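Local coordinates for protein CutA1 (Shewanella, PDB 3AHP) that is a trimeric, unusually stable member of the CutA1 family, whose relatives are linked to tolerance of divalent metal ions, though its precise role remains uncertain, at residues E5-F10 with C63-Y68; T11-A16 with V57-K62. All blocks are in the same frame, centred on the assembly; numbering follows the deposited sequence.

Contact 1: residues E5-F10 with C63-Y68; sequences EQLLIF and CMTTDY
At one end of the central antiparallel strand pair of the ferredoxin-like CutA1 fold, Gln6 and Leu7, at the start of strand 6-13, pair with Cys63 and Met64, at the end of strand 50-64. Leu7 and Cys63 form a hydrogen-bonded pair: Leu7 N gives to Cys63 O at 2.9 Å, while the return bond from Cys63 N to Leu7 O is longer, 3.3 Å. Beyond the non-hydrogen-bonded pair Gln6-Met64, the chain turns into a 3-10 segment, and Thr65 N donates to Glu5 O at 2.8 Å, extending the ladder past the last bridge. Leu7 and Cys63 direct their side chains to one face. There Leu7 CG sits 3.3 Å from Thr65 OG1, which is hydrogen-bonded to Pro4 O, and the two side chains cross at about a right angle. Leu7 CD1 meets Tyr68 CD1 obliquely at 3.7 Å, whereas Ile9 CD1 comes to the ring's edge, near its plane. With Tyr68 CG anti to the backbone N (chi1 173°), the ring is brought beside the ends of Leu7 and Ile9. Although their CB atoms diverge, Gln6 and Met64 come to lie side by side, Gln6 CG 3.5 Å from Met64 SD, the methionine bent at chi2 and chi3. Helix 96-105 packs on these two side chains, Leu99 on Gln6 and Ile102 on both. Strand 86-94 pairs with the far edge of 6-13, while Ile92 of the second subunit packs on Leu7, and Tyr68 opens helix 68-78, its hydroxyl hydrogen-bonded to Glu72.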
loop_
_atom_site.group_PDB
_atom_site.type_symbol
_atom_site.label_atom_id
_atom_site.label_comp_id
_atom_site.label_asym_id
_atom_site.label_seq_id
_atom_site.Cartn_x
_atom_site.Cartn_y
_atom_site.Cartn_z
ATOM N N GLU B 5 10.594 14.111 -2.059
ATOM C CA GLU B 5 11.706 13.982 -1.100
ATOM C C GLU B 5 11.830 12.529 -0.701
ATOM O O GLU B 5 12.926 12.027 -0.438
ATOM C CB GLU B 5 11.437 14.764 0.198
ATOM C CG GLU B 5 11.272 16.265 0.074
ATOM C CD GLU B 5 12.495 16.920 -0.515
ATOM O OE1 GLU B 5 13.060 16.349 -1.472
ATOM O OE2 GLU B 5 12.875 18.011 -0.043
ATOM N N GLN B 6 10.673 11.900 -0.526
ATOM C CA GLN B 6 10.599 10.623 0.138
ATOM C C GLN B 6 9.763 9.629 -0.637
ATOM O O GLN B 6 8.845 10.023 -1.370
ATOM C CB GLN B 6 10.052 10.799 1.541
ATOM C CG GLN B 6 10.975 11.600 2.430
ATOM C CD GLN B 6 10.226 12.484 3.381
ATOM O OE1 GLN B 6 9.215 13.084 3.022
ATOM N NE2 GLN B 6 10.692 12.540 4.617
ATOM N N LEU B 7 10.114 8.345 -0.505
ATOM C CA LEU B 7 9.386 7.278 -1.172
ATOM C C LEU B 7 8.741 6.307 -0.209
ATOM O O LEU B 7 9.233 6.074 0.880
ATOM C CB LEU B 7 10.290 6.505 -2.120
ATOM C CG LEU B 7 11.088 7.292 -3.153
ATOM C CD1 LEU B 7 12.281 6.470 -3.609
ATOM C CD2 LEU B 7 10.205 7.725 -4.325
ATOM N N LEU B 8 7.646 5.708 -0.662
ATOM C CA LEU B 8 7.178 4.432 -0.146
ATOM C C LEU B 8 7.496 3.313 -1.132
ATOM O O LEU B 8 7.066 3.342 -2.274
ATOM C CB LEU B 8 5.674 4.513 0.104
ATOM C CG LEU B 8 4.975 3.359 0.815
ATOM C CD1 LEU B 8 5.618 3.116 2.145
ATOM C CD2 LEU B 8 3.472 3.640 0.944
ATOM N N ILE B 9 8.282 2.343 -0.681
ATOM C CA ILE B 9 8.689 1.205 -1.506
ATOM C C ILE B 9 7.943 -0.054 -1.099
ATOM O O ILE B 9 7.828 -0.359 0.093
ATOM C CB ILE B 9 10.195 0.935 -1.381
ATOM C CG1 ILE B 9 10.978 2.101 -1.978
ATOM C CG2 ILE B 9 10.565 -0.391 -2.070
ATOM C CD1 ILE B 9 12.489 1.932 -1.897
ATOM N N PHE B 10 7.419 -0.768 -2.090
ATOM C CA PHE B 10 6.785 -2.063 -1.837
ATOM C C PHE B 10 7.675 -3.145 -2.383
ATOM O O PHE B 10 8.189 -3.035 -3.496
ATOM C CB PHE B 10 5.409 -2.170 -2.508
ATOM C CG PHE B 10 4.400 -1.216 -1.978
ATOM C CD1 PHE B 10 4.307 0.073 -2.490
ATOM C CD2 PHE B 10 3.542 -1.596 -0.961
ATOM C CE1 PHE B 10 3.369 0.982 -1.970
ATOM C CE2 PHE B 10 2.605 -0.711 -0.456
ATOM C CZ PHE B 10 2.527 0.587 -0.951
ATOM N N CYS B 63 11.572 5.825 3.194
ATOM C CA CYS B 63 12.915 6.307 2.965
ATOM C C CYS B 63 12.970 7.632 2.223
ATOM O O CYS B 63 11.987 8.076 1.637
ATOM C CB CYS B 63 13.699 5.263 2.180
ATOM S SG CYS B 63 13.253 5.171 0.453
ATOM N N MET B 64 14.159 8.226 2.215
ATOM C CA MET B 64 14.486 9.353 1.341
ATOM C C MET B 64 14.815 8.918 -0.085
ATOM O O MET B 64 15.592 8.001 -0.315
ATOM C CB MET B 64 15.675 10.107 1.918
ATOM C CG MET B 64 15.472 10.543 3.354
ATOM S SD MET B 64 14.283 11.889 3.521
ATOM C CE MET B 64 14.945 13.089 2.357
ATOM N N THR B 65 14.233 9.603 -1.048
ATOM C CA THR B 65 14.470 9.276 -2.437
ATOM C C THR B 65 15.962 9.235 -2.676
ATOM O O THR B 65 16.470 8.574 -3.572
ATOM C CB THR B 65 13.846 10.354 -3.297
ATOM O OG1 THR B 65 12.432 10.322 -3.094
ATOM C CG2 THR B 65 14.196 10.171 -4.771
ATOM N N THR B 66 16.668 9.985 -1.862
ATOM C CA THR B 66 18.087 10.174 -2.067
ATOM C C THR B 66 18.876 8.879 -1.772
ATOM O O THR B 66 19.788 8.519 -2.500
ATOM C CB THR B 66 18.562 11.403 -1.249
ATOM O OG1 THR B 66 19.514 12.126 -2.007
ATOM C CG2 THR B 66 19.124 11.042 0.123
ATOM N N ASP B 67 18.422 8.120 -0.781
ATOM C CA ASP B 67 19.019 6.839 -0.463
ATOM C C ASP B 67 18.614 5.753 -1.446
ATOM O O ASP B 67 19.098 4.632 -1.343
ATOM C CB ASP B 67 18.620 6.375 0.940
ATOM C CG ASP B 67 18.868 7.412 2.000
ATOM O OD1 ASP B 67 20.002 7.921 2.108
ATOM O OD2 ASP B 67 17.940 7.640 2.799
ATOM N N TYR B 68 17.682 6.050 -2.345
ATOM C CA TYR B 68 17.032 4.991 -3.111
ATOM C C TYR B 68 18.027 4.029 -3.765
ATOM O O TYR B 68 17.913 2.811 -3.585
ATOM C CB TYR B 68 16.020 5.521 -4.142
ATOM C CG TYR B 68 15.494 4.429 -5.044
ATOM C CD1 TYR B 68 14.408 3.642 -4.654
ATOM C CD2 TYR B 68 16.181 4.072 -6.211
ATOM C CE1 TYR B 68 13.986 2.568 -5.437
ATOM C CE2 TYR B 68 15.774 2.994 -6.998
ATOM C CZ TYR B 68 14.675 2.250 -6.609
ATOM O OH TYR B 68 14.270 1.190 -7.380
#

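Contact 2: residues T11-A16 with V57-K62; sequences TTCPDA and VPMQIK
Thr11 and Met59 face each other as a hydrogen-bonded antiparallel pair, and Cys13 and Val57 repeat the pattern two residues on. Thr11 N reaches Met59 O at 3.0 Å, and Met59 N lies 2.8 Å from its acceptor, Thr11 O. At the second pair Cys13 N donates to Val57 O, and Val57 N to Cys13 O in an almost straight bond (176°). Between these pairs Thr12 faces Pro58 in a non-hydrogen-bonded position; here Thr12 CA makes a CA-H...O contact with Val57 O at 3.4 Å. Thr11, Cys13, Val57 and Met59 share a buried face. Thr11 CG2 occupies the position between backbone N and carbonyl carbon, which brings it to 3.6 Å from Met59 CB, the two side chains lying alongside each other; its hydroxyl, anti to the backbone N (chi1 -173°), is hydrogen-bonded to Glu85 O. Farther along, Cys13 SG and Met59 SD approach to 4.1 Å. Val57 packs against the turn that follows Cys13: CG1 lies 3.6 Å from Asp15 O, and CG2 touches Ala16 CB at 4.0 Å. Asp15 is the N-cap of helix 16-28, its OD1 accepting a hydrogen bond from Ile18 N. The helix then runs beneath the buried face, with Ile18 and Ile22 against Cys13, Ala19 against Val57 and Ala23 against Met59. Strand 34-38 pairs with the other edge of 50-64, and Val35 and Ile37 pack on Met59, while Gln36 of the second subunit packs on Thr12.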
loop_
_atom_site.group_PDB
_atom_site.type_symbol
_atom_site.label_atom_id
_atom_site.label_comp_id
_atom_site.label_asym_id
_atom_site.label_seq_id
_atom_site.Cartn_x
_atom_site.Cartn_y
_atom_site.Cartn_z
ATOM N N THR B 11 7.790 -4.228 -1.636
ATOM C CA THR B 11 8.552 -5.377 -2.094
ATOM C C THR B 11 8.110 -6.608 -1.327
ATOM O O THR B 11 7.199 -6.551 -0.540
ATOM C CB THR B 11 10.077 -5.149 -1.957
ATOM O OG1 THR B 11 10.772 -6.231 -2.576
ATOM C CG2 THR B 11 10.490 -5.066 -0.513
ATOM N N THR B 12 8.782 -7.718 -1.537
ATOM C CA THR B 12 8.214 -9.007 -1.202
ATOM C C THR B 12 9.379 -9.944 -0.968
ATOM O O THR B 12 10.393 -9.803 -1.616
ATOM C CB THR B 12 7.361 -9.511 -2.383
ATOM O OG1 THR B 12 6.004 -9.709 -1.965
ATOM C CG2 THR B 12 7.944 -10.771 -2.970
ATOM N N CYS B 13 9.290 -10.809 0.033
ATOM C CA CYS B 13 10.301 -11.836 0.244
ATOM C C CYS B 13 9.659 -13.203 0.309
ATOM O O CYS B 13 8.509 -13.307 0.708
ATOM C CB CYS B 13 11.066 -11.567 1.534
ATOM S SG CYS B 13 12.248 -10.217 1.426
ATOM N N PRO B 14 10.413 -14.268 -0.037
ATOM C CA PRO B 14 9.849 -15.624 -0.091
ATOM C C PRO B 14 9.451 -16.171 1.266
ATOM O O PRO B 14 8.607 -17.051 1.335
ATOM C CB PRO B 14 10.986 -16.454 -0.675
ATOM C CG PRO B 14 11.761 -15.488 -1.480
ATOM C CD PRO B 14 11.749 -14.232 -0.651
ATOM N N ASP B 15 10.017 -15.630 2.336
ATOM C CA ASP B 15 9.504 -15.903 3.670
ATOM C C ASP B 15 9.937 -14.818 4.646
ATOM O O ASP B 15 10.695 -13.919 4.274
ATOM C CB ASP B 15 10.004 -17.256 4.160
ATOM C CG ASP B 15 11.497 -17.278 4.328
ATOM O OD1 ASP B 15 12.003 -16.584 5.242
ATOM O OD2 ASP B 15 12.166 -17.958 3.523
ATOM N N ALA B 16 9.512 -14.956 5.902
ATOM C CA ALA B 16 9.643 -13.893 6.894
ATOM C C ALA B 16 11.065 -13.739 7.412
ATOM O O ALA B 16 11.462 -12.638 7.786
ATOM C CB ALA B 16 8.672 -14.102 8.062
ATOM N N VAL B 57 6.254 -12.869 1.843
ATOM C CA VAL B 57 6.163 -11.901 2.879
ATOM C C VAL B 57 6.345 -10.467 2.403
ATOM O O VAL B 57 7.355 -10.108 1.874
ATOM C CB VAL B 57 7.078 -12.299 3.996
ATOM C CG1 VAL B 57 8.139 -11.362 4.181
ATOM C CG2 VAL B 57 6.336 -12.503 5.254
ATOM N N PRO B 58 5.339 -9.644 2.614
ATOM C CA PRO B 58 5.286 -8.313 2.050
ATOM C C PRO B 58 6.067 -7.284 2.847
ATOM O O PRO B 58 6.130 -7.396 4.012
ATOM C CB PRO B 58 3.809 -8.031 2.082
ATOM C CG PRO B 58 3.340 -8.750 3.140
ATOM C CD PRO B 58 4.077 -9.970 3.259
ATOM N N MET B 59 6.694 -6.324 2.195
ATOM C CA MET B 59 7.454 -5.291 2.912
ATOM C C MET B 59 7.106 -3.874 2.441
ATOM O O MET B 59 7.044 -3.623 1.243
ATOM C CB MET B 59 8.958 -5.514 2.752
ATOM C CG MET B 59 9.502 -6.706 3.496
ATOM S SD MET B 59 11.301 -6.791 3.404
ATOM C CE MET B 59 11.745 -6.026 4.938
ATOM N N GLN B 60 6.916 -2.954 3.383
ATOM C CA GLN B 60 6.921 -1.530 3.068
ATOM C C GLN B 60 8.183 -0.848 3.592
ATOM O O GLN B 60 8.500 -0.956 4.765
ATOM C CB GLN B 60 5.709 -0.828 3.669
ATOM C CG GLN B 60 4.341 -1.262 3.155
ATOM C CD GLN B 60 3.218 -0.471 3.839
ATOM O OE1 GLN B 60 2.032 -0.732 3.610
ATOM N NE2 GLN B 60 3.602 0.495 4.707
ATOM N N ILE B 61 8.882 -0.126 2.721
ATOM C CA ILE B 61 10.073 0.634 3.125
ATOM C C ILE B 61 9.816 2.136 3.052
ATOM O O ILE B 61 9.383 2.650 2.022
ATOM C CB ILE B 61 11.311 0.323 2.239
ATOM C CG1 ILE B 61 11.683 -1.166 2.309
ATOM C CG2 ILE B 61 12.478 1.191 2.658
ATOM C CD1 ILE B 61 12.349 -1.704 1.039
ATOM N N LYS B 62 10.095 2.849 4.134
ATOM C CA LYS B 62 9.954 4.285 4.081
ATOM C C LYS B 62 11.305 4.949 4.159
ATOM O O LYS B 62 12.108 4.644 5.046
ATOM C CB LYS B 62 8.998 4.790 5.160
ATOM C CG LYS B 62 7.574 4.276 4.979
ATOM C CD LYS B 62 6.967 3.872 6.304
ATOM C CE LYS B 62 7.034 2.376 6.536
ATOM N NZ LYS B 62 5.667 1.771 6.414
#

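In the fold
From the N terminus, strand 6-13 runs through the first segment of both contacts, 5-10 and 11-16. The chain then passes through helix 16-28 and strands 34-38 and 41-47 before strand 50-64 returns antiparallel. Residues 57-62 of this strand close the inner loop at contact 2, and 63-68, the strand end and the turn after it, close the outer one at contact 1, so contact 2 is nested within contact 1. Their centres are 16 Å apart, and a probable hydrogen bond from Ile61 N to Ile9 O, 2.8 Å, joins them into one ladder. Contact 2 ties this ladder to helix 16-28; contact 1 leads into helix 68-78. Both also touch the third subunit.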